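Side-chain contacts in glucosamine-6-phosphate deaminase (Bacillus subtilis, PDB 2BKX), which belongs to the glucosamine-6-phosphate isomerase/6-phosphogluconolactonase family and holds fructose -6-phosphate in a pocket of its Rossmann-like alpha/beta fold: residues T62-D67 / R114-L119; L66-G71 / P77-F82; R167-P170 / S174-K177. All coordinates share one frame; numbering follows the deposited sequence.

From the N terminus, strand 62-69 comes first and serves two contacts. Contact 1 closes the longer loop, 46 residues between its segments, by bringing helix 109-122 back onto the strand. Contact 2 starts from the same strand, shares L66 and D67 with contact 1, and lies wholly within the chain from T62 to L119: it turns after only five residues to the first turn of helix 80-89, the helix of a beta-alpha-beta unit. Contact 3 follows in series, a tight loop between helix 159-165 and strand 178-181. It packs on contact 2, where Y69 meets F169 and P176, but does not touch contact 1. All three contain a residue of the fructose -6-phosphate pocket.

Contact 1: T62-D67 / R114-L119; sequences TTVNLD and RRYEQL. With F6R (fructose -6-phosphate), chain C.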
loop_
_atom_site.group_PDB
_atom_site.type_symbol
_atom_site.label_atom_id
_atom_site.label_comp_id
_atom_site.label_asym_id
_atom_site.label_seq_id
_atom_site.Cartn_x
_atom_site.Cartn_y
_atom_site.Cartn_z
ATOM N N THR A 62 -5.703 13.250 6.091
ATOM C CA THR A 62 -6.366 12.013 6.498
ATOM C C THR A 62 -5.676 10.878 5.786
ATOM O O THR A 62 -5.273 11.049 4.653
ATOM C CB THR A 62 -7.864 12.044 6.096
ATOM O OG1 THR A 62 -8.490 13.155 6.766
ATOM C CG2 THR A 62 -8.562 10.763 6.427
ATOM N N THR A 63 -5.560 9.716 6.441
ATOM C CA THR A 63 -5.008 8.543 5.750
ATOM C C THR A 63 -5.876 7.319 5.903
ATOM O O THR A 63 -6.557 7.143 6.936
ATOM C CB THR A 63 -3.573 8.236 6.230
ATOM O OG1 THR A 63 -3.563 7.768 7.579
ATOM C CG2 THR A 63 -2.695 9.467 6.156
ATOM N N VAL A 64 -5.821 6.463 4.869
ATOM C CA VAL A 64 -6.463 5.149 4.900
ATOM C C VAL A 64 -5.410 4.136 4.443
ATOM O O VAL A 64 -4.700 4.353 3.450
ATOM C CB VAL A 64 -7.740 5.052 4.035
ATOM C CG1 VAL A 64 -8.805 5.935 4.633
ATOM C CG2 VAL A 64 -7.509 5.465 2.614
ATOM N N ASN A 65 -5.291 3.039 5.188
ATOM C CA ASN A 65 -4.349 2.003 4.832
ATOM C C ASN A 65 -5.025 0.884 4.042
ATOM O O ASN A 65 -6.220 0.612 4.200
ATOM C CB ASN A 65 -3.653 1.429 6.072
ATOM C CG ASN A 65 -2.291 2.014 6.279
ATOM O OD1 ASN A 65 -1.243 1.333 6.010
ATOM N ND2 ASN A 65 -2.250 3.246 6.674
ATOM N N LEU A 66 -4.234 0.216 3.219
ATOM C CA LEU A 66 -4.719 -0.881 2.397
ATOM C C LEU A 66 -5.255 -2.046 3.179
ATOM O O LEU A 66 -6.244 -2.667 2.791
ATOM C CB LEU A 66 -3.597 -1.399 1.486
ATOM C CG LEU A 66 -3.190 -0.528 0.321
ATOM C CD1 LEU A 66 -1.865 -0.984 -0.283
ATOM C CD2 LEU A 66 -4.249 -0.547 -0.758
ATOM N N ASP A 67 -4.555 -2.412 4.247
ATOM C CA ASP A 67 -4.772 -3.737 4.801
ATOM C C ASP A 67 -4.349 -3.890 6.240
ATOM O O ASP A 67 -3.654 -3.043 6.809
ATOM C CB ASP A 67 -4.136 -4.826 3.900
ATOM C CG ASP A 67 -2.805 -4.508 3.373
ATOM O OD1 ASP A 67 -2.631 -4.948 2.210
ATOM O OD2 ASP A 67 -1.935 -3.876 4.044
ATOM N N ARG A 114 -17.205 -3.848 5.594
ATOM C CA ARG A 114 -18.269 -3.002 5.068
ATOM C C ARG A 114 -18.165 -1.599 5.620
ATOM O O ARG A 114 -18.262 -0.643 4.850
ATOM C CB ARG A 114 -19.657 -3.586 5.343
ATOM C CG ARG A 114 -19.973 -4.775 4.496
ATOM C CD ARG A 114 -21.432 -5.245 4.615
ATOM N NE ARG A 114 -21.927 -5.316 5.986
ATOM C CZ ARG A 114 -22.036 -6.426 6.719
ATOM N NH1 ARG A 114 -22.485 -6.345 7.960
ATOM N NH2 ARG A 114 -21.684 -7.610 6.239
ATOM N N ARG A 115 -17.936 -1.464 6.926
ATOM C CA ARG A 115 -17.798 -0.118 7.523
ATOM C C ARG A 115 -16.576 0.598 6.990
ATOM O O ARG A 115 -16.605 1.804 6.780
ATOM C CB ARG A 115 -17.681 -0.185 9.038
ATOM C CG ARG A 115 -18.952 -0.655 9.772
ATOM C CD ARG A 115 -18.829 -0.506 11.309
ATOM N NE ARG A 115 -17.737 -1.311 11.885
ATOM C CZ ARG A 115 -17.858 -2.539 12.422
ATOM N NH1 ARG A 115 -19.050 -3.136 12.503
ATOM N NH2 ARG A 115 -16.779 -3.187 12.886
ATOM N N TYR A 116 -15.507 -0.141 6.725
ATOM C CA TYR A 116 -14.277 0.487 6.245
ATOM C C TYR A 116 -14.492 1.033 4.853
ATOM O O TYR A 116 -14.056 2.144 4.537
ATOM C CB TYR A 116 -13.120 -0.507 6.266
ATOM C CG TYR A 116 -11.736 0.158 6.126
ATOM C CD1 TYR A 116 -11.180 0.843 7.168
ATOM C CD2 TYR A 116 -11.013 0.092 4.934
ATOM C CE1 TYR A 116 -9.920 1.391 7.069
ATOM C CE2 TYR A 116 -9.768 0.664 4.791
ATOM C CZ TYR A 116 -9.216 1.318 5.881
ATOM O OH TYR A 116 -7.961 1.905 5.848
ATOM N N GLU A 117 -15.142 0.242 3.998
ATOM C CA GLU A 117 -15.416 0.699 2.640
ATOM C C GLU A 117 -16.292 1.947 2.682
ATOM O O GLU A 117 -16.096 2.897 1.933
ATOM C CB GLU A 117 -16.077 -0.398 1.823
ATOM C CG GLU A 117 -16.295 -0.057 0.350
ATOM C CD GLU A 117 -15.035 -0.046 -0.485
ATOM O OE1 GLU A 117 -14.125 -0.889 -0.264
ATOM O OE2 GLU A 117 -14.942 0.778 -1.417
ATOM N N GLN A 118 -17.303 1.925 3.554
ATOM C CA GLN A 118 -18.188 3.076 3.715
ATOM C C GLN A 118 -17.426 4.323 4.176
ATOM O O GLN A 118 -17.688 5.422 3.711
ATOM C CB GLN A 118 -19.364 2.709 4.635
ATOM C CG GLN A 118 -20.385 1.838 3.941
ATOM C CD GLN A 118 -21.249 1.007 4.835
ATOM O OE1 GLN A 118 -22.055 0.170 4.347
ATOM N NE2 GLN A 118 -21.136 1.203 6.126
ATOM N N LEU A 119 -16.441 4.114 5.054
ATOM C CA LEU A 119 -15.618 5.222 5.508
ATOM C C LEU A 119 -14.815 5.789 4.382
ATOM O O LEU A 119 -14.760 6.985 4.210
ATOM C CB LEU A 119 -14.731 4.740 6.630
ATOM C CG LEU A 119 -13.676 5.711 7.153
ATOM C CD1 LEU A 119 -14.296 6.994 7.678
ATOM C CD2 LEU A 119 -12.913 4.967 8.221
HETATM C C1 F6R C . 1.044 -3.242 1.549
HETATM C C2 F6R C . 0.343 -4.337 0.770
HETATM C C3 F6R C . 1.035 -5.491 0.033
HETATM C C4 F6R C . 2.544 -5.267 -0.193
HETATM C C5 F6R C . 3.221 -6.397 -0.951
HETATM C C6 F6R C . 4.719 -6.154 -1.101
HETATM O O1 F6R C . 0.149 -2.558 2.446
HETATM O O2 F6R C . -0.863 -4.253 0.692
HETATM O O3 F6R C . 0.462 -5.607 -1.257
HETATM O O4 F6R C . 2.709 -4.052 -0.917
HETATM O O5 F6R C . 2.983 -7.660 -0.343
HETATM O O6 F6R C . 5.321 -6.200 0.202
HETATM P P F6R C . 6.839 -5.739 0.371
HETATM O O1P F6R C . 6.864 -4.252 0.149
HETATM O O2P F6R C . 7.613 -6.458 -0.701
HETATM O O3P F6R C . 7.246 -6.106 1.761
#
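Y116 reaches from its helix to strand 62-69 and donates its hydroxyl hydrogen to the main chain: OH lies 2.7 Å from N65 O, the acceptor, in the carbonyl plane and on a lone pair, with a C=O...donor angle of 126°. This oxygen sits at the edge of the phenol, near the ring plane, so the ring meets the strand end-on. The same OH lies 3.0 Å from N65 N. Beside it, V64 CB approaches Y116 OH to 3.6 Å, giving the phenol end an apolar flank.

The reach depends on the first torsion of Y116: with CG opposite the backbone N (chi1 -165°) the ring is carried out from helix 109-122 toward the strand. P102 touches the tyrosine, and F100, L123 and T126 pack on V64. One residue after N65, L66 takes helix-like backbone angles, breaking the strand, and its CD1 comes to 3.6 Å from O2 of fructose -6-phosphate. D67 follows in the same pocket; it was modelled in two conformers, which makes its detailed contacts with the ligand doubtful.

T63 pairs with R98 and F100, at the neighbouring parallel strand 99-100, and F100 O makes a weak hydrogen bond with Y116 OH. The buried phenol therefore stands beside N65, satisfying its carbonyl just before the chain enters the ligand pocket.

Contact 2: L66-G71 / P77-F82; sequences LDEYAG and PNSYHF. With F6R (fructose -6-phosphate), chain C.
E68 OE2 is gripped twice by H81, through the imidazole and through the backbone. H81 ND1 donates along a nearly straight line (2.7 Å to E68 OE2, 172°) to the anti lone pair; the oxygen lies in the imidazole plane, and carboxylate and ring are almost coplanar. H81 N, 3.0 Å from the same OE2, comes from the syn side, tilted out of the carboxylate plane. The other oxygen has two donors as well: Y80 N, 2.8 Å from E68 OE1 on the syn side, and the neighbouring Y69 N on the anti lone pair. Four N-H groups thus fix the rotation of the carboxylate. E68 gets there by directing CG opposite its backbone N and then bending at chi2 (60°), which turns the acid onto the start of helix 80-89.

S79, the N-cap residue, completes this end: its OG accepts from F82 N while also bonding to D76 O. The Y69 and Y80 rings meet obliquely, centroids 4.8 Å apart and planes at 38°, with Y69 CE1 3.6 Å from Y80 CZ. The Y69 hydroxyl is held by N165. Y80 also lies against D67, its CD1 3.4 Å from the backbone D67 O.

Buried and facing the N-H groups of a helix start, E68 is probably stabilised as a carboxylate, which in turn would favour a proton on ND1 of H81. The bonds lock strand to helix within the beta-alpha-beta unit, right beside the pocket residue D67.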
loop_
_atom_site.group_PDB
_atom_site.type_symbol
_atom_site.label_atom_id
_atom_site.label_comp_id
_atom_site.label_asym_id
_atom_site.label_seq_id
_atom_site.Cartn_x
_atom_site.Cartn_y
_atom_site.Cartn_z
ATOM N N LEU A 66 -4.234 0.216 3.219
ATOM C CA LEU A 66 -4.719 -0.881 2.397
ATOM C C LEU A 66 -5.255 -2.046 3.179
ATOM O O LEU A 66 -6.244 -2.667 2.791
ATOM C CB LEU A 66 -3.597 -1.399 1.486
ATOM C CG LEU A 66 -3.190 -0.528 0.321
ATOM C CD1 LEU A 66 -1.865 -0.984 -0.283
ATOM C CD2 LEU A 66 -4.249 -0.547 -0.758
ATOM N N ASP A 67 -4.555 -2.412 4.247
ATOM C CA ASP A 67 -4.772 -3.737 4.801
ATOM C C ASP A 67 -4.349 -3.890 6.240
ATOM O O ASP A 67 -3.654 -3.043 6.809
ATOM C CB ASP A 67 -4.136 -4.826 3.900
ATOM C CG ASP A 67 -2.805 -4.508 3.373
ATOM O OD1 ASP A 67 -2.631 -4.948 2.210
ATOM O OD2 ASP A 67 -1.935 -3.876 4.044
ATOM N N GLU A 68 -4.804 -4.983 6.852
ATOM C CA GLU A 68 -4.409 -5.371 8.206
ATOM C C GLU A 68 -4.589 -6.859 8.326
ATOM O O GLU A 68 -5.468 -7.449 7.682
ATOM C CB GLU A 68 -5.237 -4.659 9.258
ATOM C CG GLU A 68 -4.962 -5.022 10.718
ATOM C CD GLU A 68 -3.535 -4.742 11.175
ATOM O OE1 GLU A 68 -2.592 -5.418 10.707
ATOM O OE2 GLU A 68 -3.363 -3.792 11.992
ATOM N N TYR A 69 -3.729 -7.498 9.105
ATOM C CA TYR A 69 -3.848 -8.932 9.308
ATOM C C TYR A 69 -5.055 -9.236 10.221
ATOM O O TYR A 69 -5.333 -8.521 11.185
ATOM C CB TYR A 69 -2.608 -9.489 9.974
ATOM C CG TYR A 69 -1.376 -9.612 9.118
ATOM C CD1 TYR A 69 -0.248 -8.849 9.384
ATOM C CD2 TYR A 69 -1.308 -10.505 8.060
ATOM C CE1 TYR A 69 0.903 -8.967 8.611
ATOM C CE2 TYR A 69 -0.174 -10.642 7.283
ATOM C CZ TYR A 69 0.938 -9.902 7.582
ATOM O OH TYR A 69 2.051 -10.092 6.810
ATOM N N ALA A 70 -5.750 -10.333 9.929
ATOM C CA ALA A 70 -6.849 -10.779 10.783
ATOM C C ALA A 70 -6.320 -11.410 12.036
ATOM O O ALA A 70 -5.412 -12.215 12.011
ATOM C CB ALA A 70 -7.750 -11.778 10.052
ATOM N N GLY A 71 -6.896 -11.012 13.151
ATOM C CA GLY A 71 -6.591 -11.624 14.433
ATOM C C GLY A 71 -5.513 -10.926 15.215
ATOM O O GLY A 71 -5.201 -11.376 16.328
ATOM N N PRO A 77 3.194 -6.236 17.612
ATOM C CA PRO A 77 4.278 -5.684 16.809
ATOM C C PRO A 77 4.231 -6.092 15.349
ATOM O O PRO A 77 4.906 -5.477 14.556
ATOM C CB PRO A 77 5.519 -6.228 17.519
ATOM C CG PRO A 77 5.073 -7.445 18.162
ATOM C CD PRO A 77 3.718 -7.147 18.661
ATOM N N ASN A 78 3.453 -7.097 14.988
ATOM C CA ASN A 78 3.315 -7.481 13.579
ATOM C C ASN A 78 2.080 -6.923 12.906
ATOM O O ASN A 78 1.865 -7.168 11.722
ATOM C CB ASN A 78 3.366 -8.999 13.414
ATOM C CG ASN A 78 4.753 -9.496 13.428
ATOM O OD1 ASN A 78 5.507 -9.312 12.436
ATOM N ND2 ASN A 78 5.149 -10.063 14.533
ATOM N N SER A 79 1.284 -6.158 13.639
ATOM C CA SER A 79 0.137 -5.501 13.021
ATOM C C SER A 79 0.556 -4.323 12.177
ATOM O O SER A 79 1.587 -3.720 12.390
ATOM C CB SER A 79 -0.854 -5.044 14.062
ATOM O OG SER A 79 -0.390 -3.948 14.782
ATOM N N TYR A 80 -0.250 -4.045 11.167
ATOM C CA TYR A 80 -0.011 -2.872 10.356
ATOM C C TYR A 80 -0.350 -1.554 11.058
ATOM O O TYR A 80 0.209 -0.505 10.705
ATOM C CB TYR A 80 -0.688 -3.047 8.995
ATOM C CG TYR A 80 -0.003 -4.129 8.137
ATOM C CD1 TYR A 80 -0.667 -4.738 7.087
ATOM C CD2 TYR A 80 1.312 -4.502 8.355
ATOM C CE1 TYR A 80 -0.058 -5.697 6.277
ATOM C CE2 TYR A 80 1.929 -5.459 7.561
ATOM C CZ TYR A 80 1.249 -6.055 6.527
ATOM O OH TYR A 80 1.874 -6.979 5.692
ATOM N N HIS A 81 -1.235 -1.611 12.045
ATOM C CA HIS A 81 -1.410 -0.486 12.952
ATOM C C HIS A 81 -0.068 -0.135 13.589
ATOM O O HIS A 81 0.347 1.002 13.590
ATOM C CB HIS A 81 -2.402 -0.770 14.103
ATOM C CG HIS A 81 -3.840 -0.618 13.768
ATOM N ND1 HIS A 81 -4.532 -1.519 12.971
ATOM C CD2 HIS A 81 -4.735 0.338 14.128
ATOM C CE1 HIS A 81 -5.797 -1.132 12.888
ATOM N NE2 HIS A 81 -5.946 -0.008 13.563
ATOM N N PHE A 82 0.609 -1.122 14.151
ATOM C CA PHE A 82 1.901 -0.853 14.796
ATOM C C PHE A 82 2.912 -0.341 13.812
ATOM O O PHE A 82 3.618 0.623 14.092
ATOM C CB PHE A 82 2.373 -2.167 15.445
ATOM C CG PHE A 82 3.668 -2.063 16.190
ATOM C CD1 PHE A 82 3.687 -1.951 17.576
ATOM C CD2 PHE A 82 4.864 -2.051 15.510
ATOM C CE1 PHE A 82 4.916 -1.880 18.281
ATOM C CE2 PHE A 82 6.091 -1.965 16.213
ATOM C CZ PHE A 82 6.085 -1.848 17.579
HETATM C C1 F6R C . 1.044 -3.242 1.549
HETATM C C2 F6R C . 0.343 -4.337 0.770
HETATM C C3 F6R C . 1.035 -5.491 0.033
HETATM C C4 F6R C . 2.544 -5.267 -0.193
HETATM C C5 F6R C . 3.221 -6.397 -0.951
HETATM C C6 F6R C . 4.719 -6.154 -1.101
HETATM O O1 F6R C . 0.149 -2.558 2.446
HETATM O O2 F6R C . -0.863 -4.253 0.692
HETATM O O3 F6R C . 0.462 -5.607 -1.257
HETATM O O4 F6R C . 2.709 -4.052 -0.917
HETATM O O5 F6R C . 2.983 -7.660 -0.343
HETATM O O6 F6R C . 5.321 -6.200 0.202
HETATM P P F6R C . 6.839 -5.739 0.371
HETATM O O1P F6R C . 6.864 -4.252 0.149
HETATM O O2P F6R C . 7.613 -6.458 -0.701
HETATM O O3P F6R C . 7.246 -6.106 1.761
HETATM O O HOH W 1 1.058 -5.463 3.258
#

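Contact 3: R167-P170 / S174-K177; sequences RYFP and SVPK. With F6R (fructose -6-phosphate), chain C.
The first torsion of F169 (chi1 -74°) sets CG opposite its carbonyl carbon and lays the ring across V175, which has CG1 opposite its backbone N (chi1 -179°) and CG2, beside that N, against the CG-CD1 side of the ring. V175 CA stands over one face, 4.1 Å from the F169 centroid and 10° off the ring normal, a CH-pi contact made by the backbone carbon. The methyl V175 CG2 closes on F169 CD1 at 3.7 Å. At the far end of the ring P176 CD comes to 3.4 Å from F169 CZ, while on the same side of the ring plane, obliquely placed, S174 O lies 3.6 Å from F169 CD2. No hydrogen bond spans the two segments; most of the contact is one aromatic ring over three successive residues, with P170 CD against S174 OG (3.8 Å) at the margin, an OG bonded to S171.

R167 leaves the contact, and its guanidinium reaches the ligand. Its extended chain passes with CG over the centre of the Y168 ring, and R167 NH2 donates to O3P of fructose -6-phosphate at 2.8 Å, the phosphate lying at the edge of the guanidinium. Y168 OH receives a weak bond from the same NH2, and R167 NH1 is tied back to A164 O.

The loop joins helix 159-165 to strand 178-181. R162 of that helix binds the carbonyls of both V175 and P176, and N78, just ahead of helix 80-89, packs on Y168, F169 and P170.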
loop_
_atom_site.group_PDB
_atom_site.type_symbol
_atom_site.label_atom_id
_atom_site.label_comp_id
_atom_site.label_asym_id
_atom_site.label_seq_id
_atom_site.Cartn_x
_atom_site.Cartn_y
_atom_site.Cartn_z
ATOM N N ARG A 167 9.643 -13.395 7.023
ATOM C CA ARG A 167 10.829 -12.673 7.493
ATOM C C ARG A 167 10.548 -11.709 8.614
ATOM O O ARG A 167 11.427 -11.372 9.376
ATOM C CB ARG A 167 11.508 -11.933 6.320
ATOM C CG ARG A 167 10.690 -10.802 5.709
ATOM C CD ARG A 167 11.127 -10.432 4.214
ATOM N NE ARG A 167 10.724 -9.067 3.730
ATOM C CZ ARG A 167 9.798 -8.746 2.788
ATOM N NH1 ARG A 167 9.125 -9.689 2.092
ATOM N NH2 ARG A 167 9.566 -7.441 2.461
ATOM N N TYR A 168 9.299 -11.258 8.723
ATOM C CA TYR A 168 8.947 -10.301 9.781
ATOM C C TYR A 168 8.428 -10.911 11.071
ATOM O O TYR A 168 8.203 -10.174 12.040
ATOM C CB TYR A 168 7.895 -9.350 9.213
ATOM C CG TYR A 168 8.451 -8.506 8.072
ATOM C CD1 TYR A 168 7.909 -8.560 6.807
ATOM C CD2 TYR A 168 9.600 -7.739 8.241
ATOM C CE1 TYR A 168 8.409 -7.804 5.787
ATOM C CE2 TYR A 168 10.121 -6.976 7.225
ATOM C CZ TYR A 168 9.519 -7.008 5.991
ATOM O OH TYR A 168 10.075 -6.262 4.986
ATOM N N PHE A 169 8.212 -12.225 11.088
ATOM C CA PHE A 169 7.584 -12.907 12.217
ATOM C C PHE A 169 8.572 -13.750 12.999
ATOM O O PHE A 169 9.598 -14.141 12.456
ATOM C CB PHE A 169 6.423 -13.758 11.711
ATOM C CG PHE A 169 5.236 -12.955 11.325
ATOM C CD1 PHE A 169 5.167 -12.371 10.071
ATOM C CD2 PHE A 169 4.205 -12.748 12.206
ATOM C CE1 PHE A 169 4.084 -11.605 9.715
ATOM C CE2 PHE A 169 3.126 -11.986 11.844
ATOM C CZ PHE A 169 3.056 -11.435 10.606
ATOM N N PRO A 170 8.252 -14.041 14.260
ATOM C CA PRO A 170 9.138 -14.901 15.033
ATOM C C PRO A 170 9.281 -16.283 14.470
ATOM O O PRO A 170 10.300 -16.922 14.637
ATOM C CB PRO A 170 8.420 -14.975 16.391
ATOM C CG PRO A 170 7.621 -13.810 16.491
ATOM C CD PRO A 170 7.136 -13.536 15.073
ATOM N N SER A 174 3.511 -18.278 13.264
ATOM C CA SER A 174 2.864 -17.038 13.707
ATOM C C SER A 174 2.359 -16.192 12.570
ATOM O O SER A 174 1.686 -15.222 12.826
ATOM C CB SER A 174 3.778 -16.115 14.519
ATOM O OG SER A 174 5.010 -16.685 14.908
ATOM N N VAL A 175 2.726 -16.516 11.338
ATOM C CA VAL A 175 2.245 -15.738 10.208
ATOM C C VAL A 175 0.730 -15.953 10.039
ATOM O O VAL A 175 0.269 -17.070 9.903
ATOM C CB VAL A 175 2.988 -16.122 8.921
ATOM C CG1 VAL A 175 2.483 -15.283 7.767
ATOM C CG2 VAL A 175 4.509 -15.896 9.107
ATOM N N PRO A 176 -0.055 -14.868 10.050
ATOM C CA PRO A 176 -1.502 -15.026 9.920
ATOM C C PRO A 176 -1.923 -15.684 8.602
ATOM O O PRO A 176 -1.190 -15.644 7.613
ATOM C CB PRO A 176 -2.015 -13.591 10.008
ATOM C CG PRO A 176 -0.921 -12.866 10.773
ATOM C CD PRO A 176 0.329 -13.489 10.342
ATOM N N LYS A 177 -3.075 -16.339 8.646
ATOM C CA LYS A 177 -3.654 -16.963 7.474
ATOM C C LYS A 177 -4.618 -16.063 6.710
ATOM O O LYS A 177 -4.875 -16.301 5.547
ATOM C CB LYS A 177 -4.345 -18.256 7.866
ATOM C CG LYS A 177 -3.325 -19.356 8.235
ATOM C CD LYS A 177 -3.951 -20.637 8.667
ATOM C CE LYS A 177 -2.857 -21.643 8.854
ATOM N NZ LYS A 177 -2.294 -22.093 7.544
HETATM C C1 F6R C . 1.044 -3.242 1.549
HETATM C C2 F6R C . 0.343 -4.337 0.770
HETATM C C3 F6R C . 1.035 -5.491 0.033
HETATM C C4 F6R C . 2.544 -5.267 -0.193
HETATM C C5 F6R C . 3.221 -6.397 -0.951
HETATM C C6 F6R C . 4.719 -6.154 -1.101
HETATM O O1 F6R C . 0.149 -2.558 2.446
HETATM O O2 F6R C . -0.863 -4.253 0.692
HETATM O O3 F6R C . 0.462 -5.607 -1.257
HETATM O O4 F6R C . 2.709 -4.052 -0.917
HETATM O O5 F6R C . 2.983 -7.660 -0.343
HETATM O O6 F6R C . 5.321 -6.200 0.202
HETATM P P F6R C . 6.839 -5.739 0.371
HETATM O O1P F6R C . 6.864 -4.252 0.149
HETATM O O2P F6R C . 7.613 -6.458 -0.701
HETATM O O3P F6R C . 7.246 -6.106 1.761
#